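Local coordinates for protein putative sugar ABC transporter (Yersinia enterocolitica subsp. enterocolitica 8081, PDB 5ULB) that probably captures methylthioribose-like sugars in the periplasm for an ABC transporter, and holds both anomers of 5-methylseleno-ribofuranose between its two lobes, at residues T212-T217 with S236-N241; V256-D261 with A290-Q295; L148-F153 with G180-D185; F216-Y221 with S252-S257. One frame throughout, in Å; residues are numbered along the deposited sequence.

Contact 1: T212-T217 with S236-N241; sequences TWDAFT and SIDISN
D214 and D238 meet where the start of helix 214-226 abuts the end of strand 233-237. The side chain of D214 stands up against the second segment, its CG set between its own backbone N and carbonyl carbon (chi1 63°). CB lies 3.6 Å from I237 O, and CG comes to 3.4 Å from D238 CB. At the tip the two oxygens part: OD1 stays beside D238, while OD2 reaches S240, 3.4 Å from its OG, a hydroxyl that is itself hydrogen-bonded to D32. A water lies 2.8 Å from I239 O and, in a weak bond, near D214 OD2, with more acceptors in reach than protons.

The backbone N of D214 gives the main polar link, donating to D238 OD2 at 3.1 Å through that oxygen's anti lone pair. This ties the start of the helix to the residue just past the second strand of the beta-alpha-beta unit made of strand 208-211, helix 214-226 and strand 233-237, where T212, W213 and D238 line the sugar pocket. The amide belongs to the helix's first turn, whose dipole would probably favour a negative D238, partly offsetting the nearness of D214's carboxylate. D238 OD2 also lies at the edge of the W213 indole, 3.3 Å from W213 CD1, with carboxylate and ring planes 89° apart; A215 CB rests over one indole face.

Farther along the helix, T217 OG1 and S236 OG are hydrogen-bonded at 2.7 Å. S236 OG donates to I237 O from above its carbonyl plane, and T212 OG1 bonds to L148 O of the neighbouring strand.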
loop_
_atom_site.group_PDB
_atom_site.type_symbol
_atom_site.label_atom_id
_atom_site.label_comp_id
_atom_site.label_asym_id
_atom_site.label_seq_id
_atom_site.Cartn_x
_atom_site.Cartn_y
_atom_site.Cartn_z
ATOM N N THR A 212 -7.258 -3.437 8.560
ATOM C CA THR A 212 -6.835 -3.846 7.223
ATOM C C THR A 212 -6.033 -2.815 6.479
ATOM O O THR A 212 -5.505 -3.082 5.442
ATOM C CB THR A 212 -8.028 -4.241 6.391
ATOM O OG1 THR A 212 -8.883 -3.118 6.155
ATOM C CG2 THR A 212 -8.793 -5.386 7.005
ATOM N N TRP A 213 -5.843 -1.645 7.121
ATOM C CA TRP A 213 -5.042 -0.550 6.587
ATOM C C TRP A 213 -4.528 0.227 7.783
ATOM O O TRP A 213 -5.306 0.490 8.697
ATOM C CB TRP A 213 -5.905 0.389 5.734
ATOM C CG TRP A 213 -5.368 1.672 5.189
ATOM C CD1 TRP A 213 -4.121 2.061 4.890
ATOM C CD2 TRP A 213 -6.250 2.695 4.647
ATOM N NE1 TRP A 213 -4.144 3.326 4.244
ATOM C CE2 TRP A 213 -5.439 3.707 4.080
ATOM C CE3 TRP A 213 -7.622 2.888 4.719
ATOM C CZ2 TRP A 213 -6.039 4.841 3.501
ATOM C CZ3 TRP A 213 -8.195 4.005 4.099
ATOM C CH2 TRP A 213 -7.350 4.956 3.527
ATOM N N ASP A 214 -3.275 0.577 7.818
ATOM C CA ASP A 214 -2.741 1.188 9.034
ATOM C C ASP A 214 -3.310 2.593 9.293
ATOM O O ASP A 214 -3.254 3.049 10.441
ATOM C CB ASP A 214 -1.230 1.217 9.141
ATOM C CG ASP A 214 -0.468 2.023 8.090
ATOM O OD1 ASP A 214 -1.094 2.402 7.099
ATOM O OD2 ASP A 214 0.769 2.227 8.383
ATOM N N ALA A 215 -3.919 3.247 8.269
ATOM C CA ALA A 215 -4.650 4.478 8.576
ATOM C C ALA A 215 -5.769 4.232 9.525
ATOM O O ALA A 215 -6.049 5.061 10.417
ATOM C CB ALA A 215 -5.159 5.105 7.261
ATOM N N PHE A 216 -6.484 3.131 9.368
ATOM C CA PHE A 216 -7.497 2.738 10.312
ATOM C C PHE A 216 -6.883 2.369 11.655
ATOM O O PHE A 216 -7.387 2.839 12.693
ATOM C CB PHE A 216 -8.316 1.526 9.795
ATOM C CG PHE A 216 -9.119 1.724 8.532
ATOM C CD1 PHE A 216 -9.756 2.913 8.232
ATOM C CD2 PHE A 216 -9.296 0.672 7.621
ATOM C CE1 PHE A 216 -10.558 3.031 7.116
ATOM C CE2 PHE A 216 -10.080 0.782 6.512
ATOM C CZ PHE A 216 -10.713 1.965 6.269
ATOM N N THR A 217 -5.854 1.563 11.672
ATOM C CA THR A 217 -5.300 1.093 12.912
ATOM C C THR A 217 -4.757 2.262 13.730
ATOM O O THR A 217 -4.910 2.246 14.951
ATOM C CB THR A 217 -4.192 0.088 12.637
ATOM O OG1 THR A 217 -4.692 -0.874 11.690
ATOM C CG2 THR A 217 -3.763 -0.626 13.906
ATOM N N SER A 236 -2.446 -5.437 12.578
ATOM C CA SER A 236 -2.570 -4.603 11.385
ATOM C C SER A 236 -1.857 -5.134 10.181
ATOM O O SER A 236 -0.844 -5.818 10.241
ATOM C CB SER A 236 -2.008 -3.176 11.766
ATOM O OG SER A 236 -2.424 -2.165 10.847
ATOM N N ILE A 237 -2.325 -4.607 9.058
ATOM C CA ILE A 237 -1.632 -4.581 7.769
ATOM C C ILE A 237 -1.016 -3.181 7.591
ATOM O O ILE A 237 -1.585 -2.175 8.117
ATOM C CB ILE A 237 -2.615 -4.955 6.664
ATOM C CG1 ILE A 237 -3.062 -6.444 6.853
ATOM C CG2 ILE A 237 -2.027 -4.764 5.277
ATOM C CD1 ILE A 237 -4.156 -6.917 5.980
ATOM N N ASP A 238 0.084 -3.131 6.919
ATOM C CA ASP A 238 0.847 -1.935 6.580
ATOM C C ASP A 238 1.820 -1.451 7.645
ATOM O O ASP A 238 1.648 -1.813 8.799
ATOM C CB ASP A 238 0.022 -0.733 6.096
ATOM C CG ASP A 238 -0.953 -1.017 5.016
ATOM O OD1 ASP A 238 -0.581 -1.728 4.021
ATOM O OD2 ASP A 238 -2.126 -0.499 5.116
ATOM N N ILE A 239 2.782 -0.625 7.259
ATOM C CA ILE A 239 3.669 -0.027 8.223
ATOM C C ILE A 239 4.015 1.371 7.782
ATOM O O ILE A 239 3.938 1.742 6.618
ATOM C CB ILE A 239 5.019 -0.845 8.353
ATOM C CG1 ILE A 239 5.784 -0.588 9.620
ATOM C CG2 ILE A 239 5.886 -0.725 7.117
ATOM C CD1 ILE A 239 5.032 -0.989 10.869
ATOM N N SER A 240 4.373 2.213 8.750
ATOM C CA SER A 240 4.760 3.587 8.556
ATOM C C SER A 240 5.591 3.988 9.760
ATOM O O SER A 240 5.591 3.298 10.792
ATOM C CB SER A 240 3.505 4.503 8.362
ATOM O OG SER A 240 2.855 4.617 9.612
ATOM N N ASN A 241 6.224 5.173 9.708
ATOM C CA ASN A 241 7.014 5.628 10.831
ATOM C C ASN A 241 6.140 5.754 12.047
ATOM O O ASN A 241 6.593 5.387 13.166
ATOM C CB ASN A 241 7.685 6.956 10.527
ATOM C CG ASN A 241 8.777 6.870 9.500
ATOM O OD1 ASN A 241 9.309 5.775 9.142
ATOM N ND2 ASN A 241 9.173 8.056 9.001
HETATM O O HOH W 1 1.519 2.396 5.355
#

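Contact 2: V256-D261 with A290-Q295; sequences VSVAVD and AASIPQ
An antiparallel strand pair joins V256-A259 to A291-P294, with segment directions 162° apart. Strand 285-294 lies in the large sheet between strand 118-122 and strand 254-259, and this pairing is the antiparallel seam where the run of parallel strands ending in 118-122 and 285-294 meets the run that begins with 254-259 and 233-237. Two hydrogen-bonded pairs carry the join. S257 and I293 exchange both bonds, I293 N to S257 O being the shorter at 2.8 Å and nearly along the C=O axis. A259 and A291 do the same, with A259 N to A291 O at 2.9 Å. Between and beside them are non-hydrogen-bonded pairs, V258 with S292 and V256 with P294, where V256 CA and V258 CA make CH...O contacts with I293 O and A291 O.

V258 lies beside S292 on one face, both its methyls 3.8 Å from S292 OG; helix 124-138 covers this side through L127 and E130. The other face carries S257, A259, A291 and I293, and M247 of helix 241-248 packs on S257 and I293. V256 CG2, anti to its backbone N, settles 3.4 Å from I293 O. At the far end A290 CB touches A259 O at 3.2 Å and V260 CG2 at 3.8 Å. Main-chain amides and carbonyls thus supply every hydrogen bond across the pair, while the side chains add mostly apolar contact.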
loop_
_atom_site.group_PDB
_atom_site.type_symbol
_atom_site.label_atom_id
_atom_site.label_comp_id
_atom_site.label_asym_id
_atom_site.label_seq_id
_atom_site.Cartn_x
_atom_site.Cartn_y
_atom_site.Cartn_z
ATOM N N VAL A 256 1.248 -6.390 16.012
ATOM C CA VAL A 256 1.885 -6.844 14.774
ATOM C C VAL A 256 1.441 -5.927 13.662
ATOM O O VAL A 256 0.297 -5.466 13.635
ATOM C CB VAL A 256 1.612 -8.237 14.447
ATOM C CG1 VAL A 256 0.190 -8.543 14.011
ATOM C CG2 VAL A 256 2.517 -8.848 13.364
ATOM N N SER A 257 2.361 -5.747 12.693
ATOM C CA SER A 257 2.045 -5.151 11.402
ATOM C C SER A 257 2.617 -6.133 10.372
ATOM O O SER A 257 3.803 -6.496 10.452
ATOM C CB SER A 257 2.703 -3.810 11.153
ATOM O OG SER A 257 1.933 -2.743 11.756
ATOM N N VAL A 258 1.846 -6.457 9.354
ATOM C CA VAL A 258 2.286 -7.288 8.242
ATOM C C VAL A 258 2.298 -6.350 7.011
ATOM O O VAL A 258 1.233 -5.774 6.743
ATOM C CB VAL A 258 1.385 -8.512 8.053
ATOM C CG1 VAL A 258 1.965 -9.361 6.949
ATOM C CG2 VAL A 258 1.308 -9.311 9.335
ATOM N N ALA A 259 3.464 -6.229 6.380
ATOM C CA ALA A 259 3.579 -5.066 5.461
ATOM C C ALA A 259 4.629 -5.246 4.388
ATOM O O ALA A 259 5.567 -6.012 4.544
ATOM C CB ALA A 259 3.937 -3.837 6.293
ATOM N N VAL A 260 4.409 -4.491 3.322
ATOM C CA VAL A 260 5.373 -4.225 2.271
ATOM C C VAL A 260 5.766 -2.766 2.389
ATOM O O VAL A 260 4.887 -1.905 2.657
ATOM C CB VAL A 260 4.775 -4.527 0.850
ATOM C CG1 VAL A 260 5.749 -4.242 -0.247
ATOM C CG2 VAL A 260 4.237 -5.964 0.755
ATOM N N ASP A 261 6.992 -2.434 2.144
ATOM C CA ASP A 261 7.441 -1.005 2.186
ATOM C C ASP A 261 6.761 -0.294 0.971
ATOM O O ASP A 261 7.035 -0.630 -0.178
ATOM C CB ASP A 261 8.948 -0.900 1.998
ATOM C CG ASP A 261 9.504 0.522 2.078
ATOM O OD1 ASP A 261 8.692 1.484 2.116
ATOM O OD2 ASP A 261 10.754 0.606 2.104
ATOM N N ALA A 290 5.459 -9.614 1.612
ATOM C CA ALA A 290 5.471 -8.818 2.887
ATOM C C ALA A 290 6.266 -9.497 3.937
ATOM O O ALA A 290 6.649 -10.697 3.819
ATOM C CB ALA A 290 4.110 -8.625 3.419
ATOM N N ALA A 291 6.605 -8.764 4.983
ATOM C CA ALA A 291 7.222 -9.226 6.175
ATOM C C ALA A 291 6.293 -8.989 7.349
ATOM O O ALA A 291 5.523 -8.033 7.364
ATOM C CB ALA A 291 8.559 -8.499 6.430
ATOM N N SER A 292 6.385 -9.874 8.344
ATOM C CA SER A 292 5.594 -9.737 9.528
ATOM C C SER A 292 6.495 -9.112 10.623
ATOM O O SER A 292 7.508 -9.715 11.001
ATOM C CB SER A 292 5.076 -11.079 10.003
ATOM O OG SER A 292 4.299 -11.654 8.914
ATOM N N ILE A 293 6.026 -7.986 11.150
ATOM C CA ILE A 293 6.816 -7.161 12.039
ATOM C C ILE A 293 6.191 -7.236 13.440
ATOM O O ILE A 293 5.145 -6.678 13.677
ATOM C CB ILE A 293 6.864 -5.674 11.588
ATOM C CG1 ILE A 293 7.310 -5.557 10.148
ATOM C CG2 ILE A 293 7.733 -4.801 12.532
ATOM C CD1 ILE A 293 7.065 -4.219 9.504
ATOM N N PRO A 294 6.804 -7.948 14.348
ATOM C CA PRO A 294 6.242 -8.095 15.761
ATOM C C PRO A 294 6.640 -6.923 16.664
ATOM O O PRO A 294 7.756 -6.452 16.614
ATOM C CB PRO A 294 6.825 -9.404 16.290
ATOM C CG PRO A 294 8.149 -9.488 15.545
ATOM C CD PRO A 294 8.032 -8.789 14.206
ATOM N N GLN A 295 5.719 -6.528 17.513
ATOM C CA GLN A 295 5.952 -5.459 18.470
ATOM C C GLN A 295 7.194 -5.674 19.294
ATOM O O GLN A 295 7.962 -4.751 19.540
ATOM C CB GLN A 295 4.753 -5.355 19.387
ATOM C CG GLN A 295 4.839 -4.342 20.493
ATOM C CD GLN A 295 3.601 -4.224 21.298
ATOM O OE1 GLN A 295 2.989 -5.242 21.649
ATOM N NE2 GLN A 295 3.195 -2.969 21.644
#

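Contact 3: L148-F153 with G180-D185; sequences LWVAGF and GAVSSD
V150 and F153 meet V182 where two loops run side by side at the carboxyl ends of neighbouring parallel strands, 143-148 and 173-179, of the alpha/beta periplasmic-binding-protein fold. Each loop leads into the helix that follows its strand, 154-169 for one and 186-200 for the other. No hydrogen bond joins the two segments directly.

The apolar contacts come first. V182 CG2, anti to its own carbonyl carbon, lies obliquely against the F153 ring, 3.9 Å from CE1 and 4.0 Å from CZ. The same methyl is 4.3 Å from V150 CG1, so one branch of V182 serves two partners. V150 turns its other methyl, CG2, anti to its backbone N, onto the main chain opposite, 3.9 Å from G180 O and 4.1 Å from A181 CA. Both V150 and F153 touch the bound sugar, and F153 also makes a cation-pi interaction with R85 and touches L28 and Q83, so the contact borders the pocket.

Main-chain contact is closest at W149 and G180. G180 has a backbone conformation (phi 156°) that calls for glycine, and with no side chain in the way W149 O approaches its CA to 3.4 Å in a CH...O contact. W149's own ring turns aside, its NE1 bonding to M156 O.

In the second loop, D185 caps a helix backbone N just beyond it, and S183 OG accepts from D185 N at 3.1 Å in an ST turn, with an N-H...O angle of 152°.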
loop_
_atom_site.group_PDB
_atom_site.type_symbol
_atom_site.label_atom_id
_atom_site.label_comp_id
_atom_site.label_asym_id
_atom_site.label_seq_id
_atom_site.Cartn_x
_atom_site.Cartn_y
_atom_site.Cartn_z
ATOM N N LEU A 148 -11.624 -3.331 10.942
ATOM C CA LEU A 148 -11.514 -1.967 10.290
ATOM C C LEU A 148 -11.236 -2.234 8.826
ATOM O O LEU A 148 -10.225 -2.842 8.456
ATOM C CB LEU A 148 -10.398 -1.153 10.891
ATOM C CG LEU A 148 -10.262 -1.197 12.432
ATOM C CD1 LEU A 148 -9.022 -0.454 12.922
ATOM C CD2 LEU A 148 -11.510 -0.658 13.116
ATOM N N TRP A 149 -12.174 -1.800 7.953
ATOM C CA TRP A 149 -12.197 -2.252 6.592
ATOM C C TRP A 149 -13.152 -1.305 5.772
ATOM O O TRP A 149 -14.071 -0.756 6.380
ATOM C CB TRP A 149 -12.783 -3.684 6.537
ATOM C CG TRP A 149 -12.877 -4.370 5.228
ATOM C CD1 TRP A 149 -11.882 -4.961 4.506
ATOM C CD2 TRP A 149 -14.060 -4.441 4.380
ATOM N NE1 TRP A 149 -12.393 -5.392 3.346
ATOM C CE2 TRP A 149 -13.723 -5.140 3.205
ATOM C CE3 TRP A 149 -15.388 -4.060 4.570
ATOM C CZ2 TRP A 149 -14.635 -5.446 2.241
ATOM C CZ3 TRP A 149 -16.289 -4.321 3.602
ATOM C CH2 TRP A 149 -15.897 -5.012 2.471
ATOM N N VAL A 150 -12.888 -1.159 4.533
ATOM C CA VAL A 150 -13.783 -0.396 3.580
ATOM C C VAL A 150 -13.996 -1.201 2.326
ATOM O O VAL A 150 -13.053 -1.711 1.747
ATOM C CB VAL A 150 -13.244 1.017 3.341
ATOM C CG1 VAL A 150 -11.876 1.044 2.699
ATOM C CG2 VAL A 150 -14.210 1.851 2.545
ATOM N N ALA A 151 -15.246 -1.222 1.857
ATOM C CA ALA A 151 -15.564 -1.977 0.639
ATOM C C ALA A 151 -15.049 -1.304 -0.608
ATOM O O ALA A 151 -14.859 -0.107 -0.676
ATOM C CB ALA A 151 -17.050 -2.141 0.532
ATOM N N GLY A 152 -14.895 -2.122 -1.654
ATOM C CA GLY A 152 -14.831 -1.631 -2.993
ATOM C C GLY A 152 -13.502 -1.419 -3.625
ATOM O O GLY A 152 -13.482 -0.983 -4.839
ATOM N N PHE A 153 -12.430 -1.503 -2.884
ATOM C CA PHE A 153 -11.098 -1.410 -3.368
ATOM C C PHE A 153 -10.547 -2.810 -3.583
ATOM O O PHE A 153 -10.767 -3.667 -2.722
ATOM C CB PHE A 153 -10.218 -0.646 -2.403
ATOM C CG PHE A 153 -10.539 0.823 -2.300
ATOM C CD1 PHE A 153 -11.525 1.264 -1.421
ATOM C CD2 PHE A 153 -9.860 1.763 -2.989
ATOM C CE1 PHE A 153 -11.858 2.610 -1.331
ATOM C CE2 PHE A 153 -10.145 3.078 -2.920
ATOM C CZ PHE A 153 -11.144 3.508 -2.146
ATOM N N GLY A 180 -15.198 1.578 8.812
ATOM C CA GLY A 180 -14.158 2.181 8.025
ATOM C C GLY A 180 -14.688 2.972 6.836
ATOM O O GLY A 180 -15.568 2.501 6.176
ATOM N N ALA A 181 -14.005 4.099 6.543
ATOM C CA ALA A 181 -14.299 4.871 5.335
ATOM C C ALA A 181 -13.050 5.579 4.914
ATOM O O ALA A 181 -12.152 5.889 5.730
ATOM C CB ALA A 181 -15.395 5.900 5.673
ATOM N N VAL A 182 -12.997 5.916 3.627
ATOM C CA VAL A 182 -11.977 6.820 3.156
ATOM C C VAL A 182 -12.488 8.276 3.254
ATOM O O VAL A 182 -13.621 8.538 2.878
ATOM C CB VAL A 182 -11.640 6.531 1.667
ATOM C CG1 VAL A 182 -10.610 7.533 1.107
ATOM C CG2 VAL A 182 -11.131 5.104 1.513
ATOM N N SER A 183 -11.705 9.137 3.829
ATOM C CA SER A 183 -12.018 10.556 4.007
ATOM C C SER A 183 -10.687 11.308 4.081
ATOM O O SER A 183 -9.621 10.733 4.085
ATOM C CB SER A 183 -12.830 10.801 5.333
ATOM O OG SER A 183 -12.001 10.697 6.486
ATOM N N SER A 184 -10.773 12.651 4.262
ATOM C CA SER A 184 -9.565 13.464 4.455
ATOM C C SER A 184 -8.951 13.311 5.840
ATOM O O SER A 184 -7.911 13.930 6.154
ATOM C CB SER A 184 -9.854 14.912 4.140
ATOM O OG SER A 184 -10.757 15.380 5.090
ATOM N N ASP A 185 -9.601 12.669 6.750
ATOM C CA ASP A 185 -9.037 12.454 8.080
ATOM C C ASP A 185 -9.391 11.026 8.555
ATOM O O ASP A 185 -10.279 10.852 9.463
ATOM C CB ASP A 185 -9.622 13.482 9.074
ATOM C CG ASP A 185 -8.998 13.412 10.469
ATOM O OD1 ASP A 185 -7.965 12.620 10.688
ATOM O OD2 ASP A 185 -9.618 14.071 11.432
#

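Contact 4: F216-Y221 with S252-S257; sequences FTQGAY and SPWKVS
T217 presses its methyl onto the W254 indole: CG2, anti to its backbone N, sits 3.5 Å from the centroid of the six-membered ring and 13° off the ring normal, a CH-pi contact over the face. Q218 follows, its backbone N approaching the indole obliquely, 4.0 Å from W254 CZ3, while its amide end turns to D243 and D32. One turn beyond T217, Y221 swings its ring out with CG anti to the backbone N (chi1 -179°). Its CD2 meets the edge of the indole, 4.1 Å from W254 CE3, and the two side chains cross at about a right angle. Y221 CE2 packs on P253 CD at 3.6 Å, and S252 OG lies at the edge of the Y221 ring; the phenol OH bonds to E249 and Q225.

Two bonds within 252-257 hold W254: NE1 donates to S257 OG at 3.0 Å, tilted 21° from the ring plane, and the backbone N donates to S252 OG in an ST turn whose hydroxyl also bonds to L246 O. Helix 241-248 flanks the site through D243, L246 and M247. Side chains of helix 214-226 thus pack onto the start of strand 254-259, the helix-on-sheet layering of an alpha/beta Rossmann-like lobe.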
loop_
_atom_site.group_PDB
_atom_site.type_symbol
_atom_site.label_atom_id
_atom_site.label_comp_id
_atom_site.label_asym_id
_atom_site.label_seq_id
_atom_site.Cartn_x
_atom_site.Cartn_y
_atom_site.Cartn_z
ATOM N N PHE A 216 -6.484 3.131 9.368
ATOM C CA PHE A 216 -7.497 2.738 10.312
ATOM C C PHE A 216 -6.883 2.369 11.655
ATOM O O PHE A 216 -7.387 2.839 12.693
ATOM C CB PHE A 216 -8.316 1.526 9.795
ATOM C CG PHE A 216 -9.119 1.724 8.532
ATOM C CD1 PHE A 216 -9.756 2.913 8.232
ATOM C CD2 PHE A 216 -9.296 0.672 7.621
ATOM C CE1 PHE A 216 -10.558 3.031 7.116
ATOM C CE2 PHE A 216 -10.080 0.782 6.512
ATOM C CZ PHE A 216 -10.713 1.965 6.269
ATOM N N THR A 217 -5.854 1.563 11.672
ATOM C CA THR A 217 -5.300 1.093 12.912
ATOM C C THR A 217 -4.757 2.262 13.730
ATOM O O THR A 217 -4.910 2.246 14.951
ATOM C CB THR A 217 -4.192 0.088 12.637
ATOM O OG1 THR A 217 -4.692 -0.874 11.690
ATOM C CG2 THR A 217 -3.763 -0.626 13.906
ATOM N N GLN A 218 -4.181 3.282 13.071
ATOM C CA GLN A 218 -3.741 4.440 13.821
ATOM C C GLN A 218 -4.886 5.092 14.565
ATOM O O GLN A 218 -4.703 5.564 15.724
ATOM C CB GLN A 218 -3.088 5.423 12.856
ATOM C CG GLN A 218 -1.728 5.022 12.337
ATOM C CD GLN A 218 -1.305 5.731 11.065
ATOM O OE1 GLN A 218 -2.043 6.637 10.546
ATOM N NE2 GLN A 218 -0.175 5.328 10.517
ATOM N N GLY A 219 -6.025 5.225 13.897
ATOM C CA GLY A 219 -7.155 5.817 14.600
ATOM C C GLY A 219 -7.667 4.965 15.709
ATOM O O GLY A 219 -8.073 5.424 16.820
ATOM N N ALA A 220 -7.756 3.622 15.477
ATOM C CA ALA A 220 -8.159 2.730 16.589
ATOM C C ALA A 220 -7.220 2.820 17.739
ATOM O O ALA A 220 -7.685 2.791 18.882
ATOM C CB ALA A 220 -8.250 1.323 16.080
ATOM N N TYR A 221 -5.944 2.882 17.493
ATOM C CA TYR A 221 -4.938 3.015 18.536
ATOM C C TYR A 221 -5.197 4.239 19.444
ATOM O O TYR A 221 -5.211 4.178 20.656
ATOM C CB TYR A 221 -3.538 3.078 17.944
ATOM C CG TYR A 221 -2.451 3.192 18.967
ATOM C CD1 TYR A 221 -2.079 4.452 19.512
ATOM C CD2 TYR A 221 -1.810 2.094 19.481
ATOM C CE1 TYR A 221 -1.168 4.588 20.499
ATOM C CE2 TYR A 221 -0.822 2.241 20.443
ATOM C CZ TYR A 221 -0.513 3.488 20.978
ATOM O OH TYR A 221 0.391 3.561 21.944
ATOM N N SER A 252 1.183 0.181 24.831
ATOM C CA SER A 252 0.787 -0.058 23.522
ATOM C C SER A 252 0.214 -1.462 23.192
ATOM O O SER A 252 0.845 -2.459 23.386
ATOM C CB SER A 252 1.959 0.164 22.537
ATOM O OG SER A 252 1.480 -0.152 21.196
ATOM N N PRO A 253 -1.015 -1.476 22.677
ATOM C CA PRO A 253 -1.699 -2.704 22.265
ATOM C C PRO A 253 -1.382 -3.125 20.822
ATOM O O PRO A 253 -1.981 -4.055 20.337
ATOM C CB PRO A 253 -3.151 -2.342 22.367
ATOM C CG PRO A 253 -3.231 -0.964 22.154
ATOM C CD PRO A 253 -1.975 -0.372 22.647
ATOM N N TRP A 254 -0.453 -2.460 20.137
ATOM C CA TRP A 254 -0.227 -2.718 18.696
ATOM C C TRP A 254 0.766 -3.887 18.547
ATOM O O TRP A 254 1.966 -3.701 18.638
ATOM C CB TRP A 254 0.312 -1.442 18.021
ATOM C CG TRP A 254 0.335 -1.493 16.502
ATOM C CD1 TRP A 254 0.708 -2.530 15.657
ATOM C CD2 TRP A 254 -0.090 -0.477 15.598
ATOM N NE1 TRP A 254 0.571 -2.171 14.376
ATOM C CE2 TRP A 254 0.082 -0.926 14.293
ATOM C CE3 TRP A 254 -0.587 0.839 15.785
ATOM C CZ2 TRP A 254 -0.241 -0.151 13.174
ATOM C CZ3 TRP A 254 -0.950 1.566 14.701
ATOM C CH2 TRP A 254 -0.756 1.072 13.444
ATOM N N LYS A 255 0.231 -5.092 18.345
ATOM C CA LYS A 255 1.002 -6.317 18.435
ATOM C C LYS A 255 1.780 -6.706 17.179
ATOM O O LYS A 255 2.859 -7.289 17.313
ATOM C CB LYS A 255 0.072 -7.487 18.796
ATOM C CG LYS A 255 -0.636 -7.427 20.025
ATOM C CD LYS A 255 0.185 -6.914 21.155
ATOM C CE LYS A 255 0.840 -8.026 21.731
ATOM N NZ LYS A 255 0.086 -8.161 23.064
ATOM N N VAL A 256 1.248 -6.390 16.012
ATOM C CA VAL A 256 1.885 -6.844 14.774
ATOM C C VAL A 256 1.441 -5.927 13.662
ATOM O O VAL A 256 0.297 -5.466 13.635
ATOM C CB VAL A 256 1.612 -8.237 14.447
ATOM C CG1 VAL A 256 0.190 -8.543 14.011
ATOM C CG2 VAL A 256 2.517 -8.848 13.364
ATOM N N SER A 257 2.361 -5.747 12.693
ATOM C CA SER A 257 2.045 -5.151 11.402
ATOM C C SER A 257 2.617 -6.133 10.372
ATOM O O SER A 257 3.803 -6.496 10.452
ATOM C CB SER A 257 2.703 -3.810 11.153
ATOM O OG SER A 257 1.933 -2.743 11.756
#

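In the fold
From the N terminus, contact 3 closes first, bringing the loops after strands 143-148 and 173-179 together across 26 intervening residues. Contact 1 follows, closing the beta-alpha-beta unit around helix 214-226; it meets contact 3 through T212 and F216. Contact 4 starts on the same helix, sharing F216 and T217, but reaches further on, to 252-257, so its span overlaps that of contact 1 without enclosing it. Contact 2 then opens where contact 4 ends, sharing V256 and S257, and closes on 290-295. Strands 233-237, 254-259 and 285-294 are successive neighbours in the sheet, so contacts 1, 4 and 2 form one continuous region, whereas contacts 2 and 3 do not touch.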